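Local coordinates for putative uncharacterized protein (Chaetomium thermophilum, PDB 5F5T) that probably takes part in pre-mRNA splicing as a spliceosomal factor of the PRP38 family, at residues 61-64 against 65-69; 164-167 against 168-172. One frame throughout, in Å; residues are numbered along the deposited sequence.

Both contacts join side chains three or four residues apart within a single helix of the region common to the PRP38 family, and interaction 1 precedes interaction 2 along the chain. Residues 61-69 lie on helix 61-71, residues 164-172 on helix 163-172; the centres of the two contacts are about 23 Å apart and their nearest atoms about 11 Å, so they do not touch. Helix 117-130 links them: Val68 of interaction 1 packs on its Tyr118, Leu119 and Leu122, while in interaction 2 Phe166 packs on Ala121, Ile167 on Ala124, and Leu170 on Ala124 and Phe125. Interaction 2 also meets a second protein chain, which does not reach interaction 1, so, of these two helices, 163-172 contributes to the assembly interface.

Interaction 1 of 2, residues 61-64 against 65-69; sequences EADI and VDRVV
Asp63 and Asp66 hold their carboxylates near each other at the start of the amphipathic helix 61-71, with the two planes turned 46° apart. Asp63 OD1 and Asp66 OD2 are 4.1 Å from each other, two like charges, and a water bridges them from one side. It donates to both, at 2.9 Å to Asp63 OD1 and 2.6 Å to Asp66 OD2, which probably eases their repulsion. The other oxygen of Asp63, OD2, accepts a hydrogen bond from the backbone N of Asn60, the return half of a capping-box pattern, so both carboxylate oxygens have a partner.

One turn on, Arg67 carries its CG beside its own backbone N (chi1 -67°), which lays the start of the side chain over the carbonyl oxygen of Asp63. Bends at chi2 and chi3 then bring the guanidinium obliquely past that oxygen. No salt bridge with Asp63 results: Asp63 OD1 is 4.4 Å from Arg67 NH2 and well out of the guanidinium plane, leaving only the attraction of opposite charges. Arg67 NH1 is instead hydrogen-bonded to Gln55 O, which ties the helix to the preceding chain.

The buried side is apolar. Ile64 CG2 and Val68 CG2 approach to 4.4 Å, and both residues pack on Leu91 of helix 87-98, while Val68 also touches helix 117-130. Main-chain bonds from Asp66 N to Ala62 O and from Arg67 N to Asp63 O hold the turn that sets this spacing, and directly under the Ile64-Val68 pair Val68 N donates to Ile64 O at 2.9 Å.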
loop_
_atom_site.group_PDB
_atom_site.type_symbol
_atom_site.label_atom_id
_atom_site.label_comp_id
_atom_site.label_asym_id
_atom_site.label_seq_id
_atom_site.Cartn_x
_atom_site.Cartn_y
_atom_site.Cartn_z
ATOM N N GLU A 61 -17.147 14.662 -3.427
ATOM C CA GLU A 61 -15.834 14.330 -3.965
ATOM C C GLU A 61 -14.892 15.544 -4.018
ATOM O O GLU A 61 -13.691 15.406 -3.793
ATOM C CB GLU A 61 -15.994 13.717 -5.356
ATOM C CG GLU A 61 -16.509 12.283 -5.330
ATOM C CD GLU A 61 -17.460 11.976 -6.476
ATOM O OE1 GLU A 61 -18.097 10.902 -6.452
ATOM O OE2 GLU A 61 -17.569 12.807 -7.404
ATOM N N ALA A 62 -15.426 16.724 -4.322
ATOM C CA ALA A 62 -14.644 17.963 -4.237
ATOM C C ALA A 62 -14.272 18.248 -2.783
ATOM O O ALA A 62 -13.116 18.614 -2.425
ATOM C CB ALA A 62 -15.431 19.120 -4.817
ATOM N N ASP A 63 -15.278 18.042 -1.942
ATOM C CA ASP A 63 -15.128 18.224 -0.517
ATOM C C ASP A 63 -14.025 17.322 -0.019
ATOM O O ASP A 63 -13.385 17.637 0.962
ATOM C CB ASP A 63 -16.429 17.920 0.222
ATOM C CG ASP A 63 -17.498 18.956 -0.038
ATOM O OD1 ASP A 63 -17.151 20.130 -0.294
ATOM O OD2 ASP A 63 -18.691 18.595 0.018
ATOM N N ILE A 64 -13.811 16.190 -0.688
ATOM C CA ILE A 64 -12.796 15.248 -0.235
ATOM C C ILE A 64 -11.419 15.903 -0.267
ATOM O O ILE A 64 -10.696 15.879 0.725
ATOM C CB ILE A 64 -12.779 13.967 -1.089
ATOM C CG1 ILE A 64 -13.959 13.069 -0.718
ATOM C CG2 ILE A 64 -11.472 13.213 -0.895
ATOM C CD1 ILE A 64 -13.957 12.646 0.731
ATOM N N VAL A 65 -11.080 16.520 -1.398
ATOM C CA VAL A 65 -9.811 17.230 -1.524
ATOM C C VAL A 65 -9.731 18.339 -0.492
ATOM O O VAL A 65 -8.708 18.491 0.200
ATOM C CB VAL A 65 -9.616 17.841 -2.924
ATOM C CG1 VAL A 65 -8.350 18.688 -2.956
ATOM C CG2 VAL A 65 -9.537 16.754 -3.973
ATOM N N ASP A 66 -10.818 19.103 -0.369
ATOM C CA ASP A 66 -10.811 20.194 0.611
ATOM C C ASP A 66 -10.535 19.688 2.036
ATOM O O ASP A 66 -9.731 20.270 2.766
ATOM C CB ASP A 66 -12.136 20.964 0.579
ATOM C CG ASP A 66 -12.336 21.736 -0.719
ATOM O OD1 ASP A 66 -11.397 22.438 -1.153
ATOM O OD2 ASP A 66 -13.441 21.657 -1.298
ATOM N N ARG A 67 -11.179 18.587 2.410
ATOM C CA ARG A 67 -11.022 17.983 3.730
ATOM C C ARG A 67 -9.618 17.446 3.934
ATOM O O ARG A 67 -9.074 17.535 5.027
ATOM C CB ARG A 67 -12.029 16.845 3.948
ATOM C CG ARG A 67 -13.489 17.267 4.019
ATOM C CD ARG A 67 -13.715 18.379 5.020
ATOM N NE ARG A 67 -14.517 19.445 4.430
ATOM C CZ ARG A 67 -15.832 19.560 4.566
ATOM N NH1 ARG A 67 -16.505 18.680 5.294
ATOM N NH2 ARG A 67 -16.471 20.562 3.983
ATOM N N VAL A 68 -9.045 16.849 2.897
ATOM C CA VAL A 68 -7.690 16.336 3.014
ATOM C C VAL A 68 -6.706 17.469 3.275
ATOM O O VAL A 68 -5.899 17.393 4.202
ATOM C CB VAL A 68 -7.257 15.554 1.765
ATOM C CG1 VAL A 68 -5.759 15.303 1.787
ATOM C CG2 VAL A 68 -8.025 14.241 1.683
ATOM N N VAL A 69 -6.793 18.531 2.481
ATOM C CA VAL A 69 -5.887 19.664 2.662
ATOM C C VAL A 69 -6.084 20.293 4.044
ATOM O O VAL A 69 -5.123 20.627 4.741
ATOM C CB VAL A 69 -6.094 20.726 1.570
ATOM C CG1 VAL A 69 -5.342 22.003 1.909
ATOM C CG2 VAL A 69 -5.647 20.182 0.222
HETATM O O HOH W 1 -15.261 22.165 0.457
#

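Interaction 2 of 2, residues 164-167 against 168-172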
loop_
_atom_site.group_PDB
_atom_site.type_symbol
_atom_site.label_atom_id
_atom_site.label_comp_id
_atom_site.label_asym_id
_atom_site.label_seq_id
_atom_site.Cartn_x
_atom_site.Cartn_y
_atom_site.Cartn_z
ATOM N N ASP A 164 7.132 6.747 -0.688
ATOM C CA ASP A 164 7.566 5.502 -1.306
ATOM C C ASP A 164 7.489 4.357 -0.304
ATOM O O ASP A 164 7.197 3.215 -0.669
ATOM C CB ASP A 164 8.982 5.636 -1.874
ATOM C CG ASP A 164 9.981 6.135 -0.858
ATOM O OD1 ASP A 164 9.798 7.258 -0.343
ATOM O OD2 ASP A 164 10.968 5.416 -0.597
ATOM N N GLU A 165 7.731 4.673 0.964
ATOM C CA GLU A 165 7.613 3.684 2.028
ATOM C C GLU A 165 6.155 3.301 2.285
ATOM O O GLU A 165 5.848 2.142 2.556
ATOM C CB GLU A 165 8.248 4.208 3.311
ATOM C CG GLU A 165 9.686 3.759 3.505
ATOM C CD GLU A 165 10.195 4.040 4.906
ATOM O OE1 GLU A 165 9.467 4.696 5.681
ATOM O OE2 GLU A 165 11.315 3.596 5.234
ATOM N N PHE A 166 5.264 4.281 2.202
ATOM C CA PHE A 166 3.838 4.032 2.360
ATOM C C PHE A 166 3.305 3.161 1.217
ATOM O O PHE A 166 2.549 2.213 1.444
ATOM C CB PHE A 166 3.079 5.361 2.433
ATOM C CG PHE A 166 1.619 5.211 2.741
ATOM C CD1 PHE A 166 1.200 4.711 3.964
ATOM C CD2 PHE A 166 0.663 5.564 1.802
ATOM C CE1 PHE A 166 -0.149 4.571 4.245
ATOM C CE2 PHE A 166 -0.685 5.424 2.076
ATOM C CZ PHE A 166 -1.092 4.929 3.299
ATOM N N ILE A 167 3.713 3.488 -0.006
ATOM C CA ILE A 167 3.337 2.716 -1.187
ATOM C C ILE A 167 3.850 1.289 -1.074
ATOM O O ILE A 167 3.113 0.332 -1.316
ATOM C CB ILE A 167 3.890 3.340 -2.482
ATOM C CG1 ILE A 167 3.290 4.728 -2.704
ATOM C CG2 ILE A 167 3.605 2.445 -3.671
ATOM C CD1 ILE A 167 1.795 4.725 -2.811
ATOM N N ASP A 168 5.116 1.158 -0.688
ATOM C CA ASP A 168 5.728 -0.152 -0.521
ATOM C C ASP A 168 4.978 -0.954 0.540
ATOM O O ASP A 168 4.794 -2.164 0.394
ATOM C CB ASP A 168 7.202 -0.015 -0.136
ATOM C CG ASP A 168 7.966 -1.318 -0.273
ATOM O OD1 ASP A 168 7.758 -2.035 -1.275
ATOM O OD2 ASP A 168 8.767 -1.635 0.632
ATOM N N ASP A 169 4.540 -0.273 1.598
ATOM C CA ASP A 169 3.729 -0.911 2.631
ATOM C C ASP A 169 2.403 -1.420 2.071
ATOM O O ASP A 169 1.981 -2.534 2.372
ATOM C CB ASP A 169 3.467 0.049 3.789
ATOM C CG ASP A 169 4.639 0.139 4.749
ATOM O OD1 ASP A 169 5.633 -0.587 4.542
ATOM O OD2 ASP A 169 4.553 0.917 5.724
ATOM N N LEU A 170 1.755 -0.603 1.251
ATOM C CA LEU A 170 0.508 -0.998 0.608
ATOM C C LEU A 170 0.712 -2.228 -0.270
ATOM O O LEU A 170 -0.141 -3.115 -0.336
ATOM C CB LEU A 170 -0.044 0.150 -0.233
ATOM C CG LEU A 170 -0.529 1.391 0.506
ATOM C CD1 LEU A 170 -0.868 2.479 -0.500
ATOM C CD2 LEU A 170 -1.747 1.042 1.349
ATOM N N LEU A 171 1.841 -2.255 -0.966
ATOM C CA LEU A 171 2.165 -3.336 -1.887
ATOM C C LEU A 171 2.662 -4.629 -1.231
ATOM O O LEU A 171 2.590 -5.692 -1.842
ATOM C CB LEU A 171 3.198 -2.839 -2.898
ATOM C CG LEU A 171 2.685 -1.685 -3.762
ATOM C CD1 LEU A 171 3.718 -1.275 -4.797
ATOM C CD2 LEU A 171 1.359 -2.060 -4.422
ATOM N N THR A 172 3.190 -4.548 -0.012
ATOM C CA THR A 172 3.833 -5.720 0.594
ATOM C C THR A 172 3.268 -6.159 1.944
ATOM O O THR A 172 3.703 -7.166 2.500
ATOM C CB THR A 172 5.344 -5.484 0.796
ATOM O OG1 THR A 172 5.543 -4.526 1.843
ATOM C CG2 THR A 172 5.989 -4.981 -0.486
#
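Leu170 lies over one face of the Phe166 ring, an i-to-i+4 aliphatic-aromatic contact in the last turns of helix 163-172. Its CD1 is 3.9 Å from Phe166 CE2, and the two side chains run at a slant to each other. The ring reaches this place because chi1 of Phe166 (-174°) swings CG away from the backbone N and on alongside the carbonyl carbon. Ile167 extends the apolar side in two directions: its CD1 comes to 4.2 Å from Leu170 CD1, and its CG2 to 3.9 Å from Leu171 CD1, the Ile167 and Leu171 side chains running alongside one another in a common direction.

Beneath these groups the helical bonds fix the spacing, as in Leu170 N to Phe166 O and Leu171 N to Ile167 O, each 2.9 Å. Farther out, Ala124 of helix 117-130 and Leu140 of helix 133-140 each touch both Ile167 and Leu170, and Val176 of strand 175-176 meets both Phe166 and Leu170.

Part of the acidic side faces the assembly: Asp164 OD2 and Asp168 OD2 form salt bridges with basic side chains of another protein chain, whereas Glu165 OE1 is hydrogen-bonded to Thr161 OG1 of its own chain. At the helix end Thr172 turns its hydroxyl back on the preceding turn, OG1 donating to Asp168 O at 2.9 Å from 38° above the carbonyl plane.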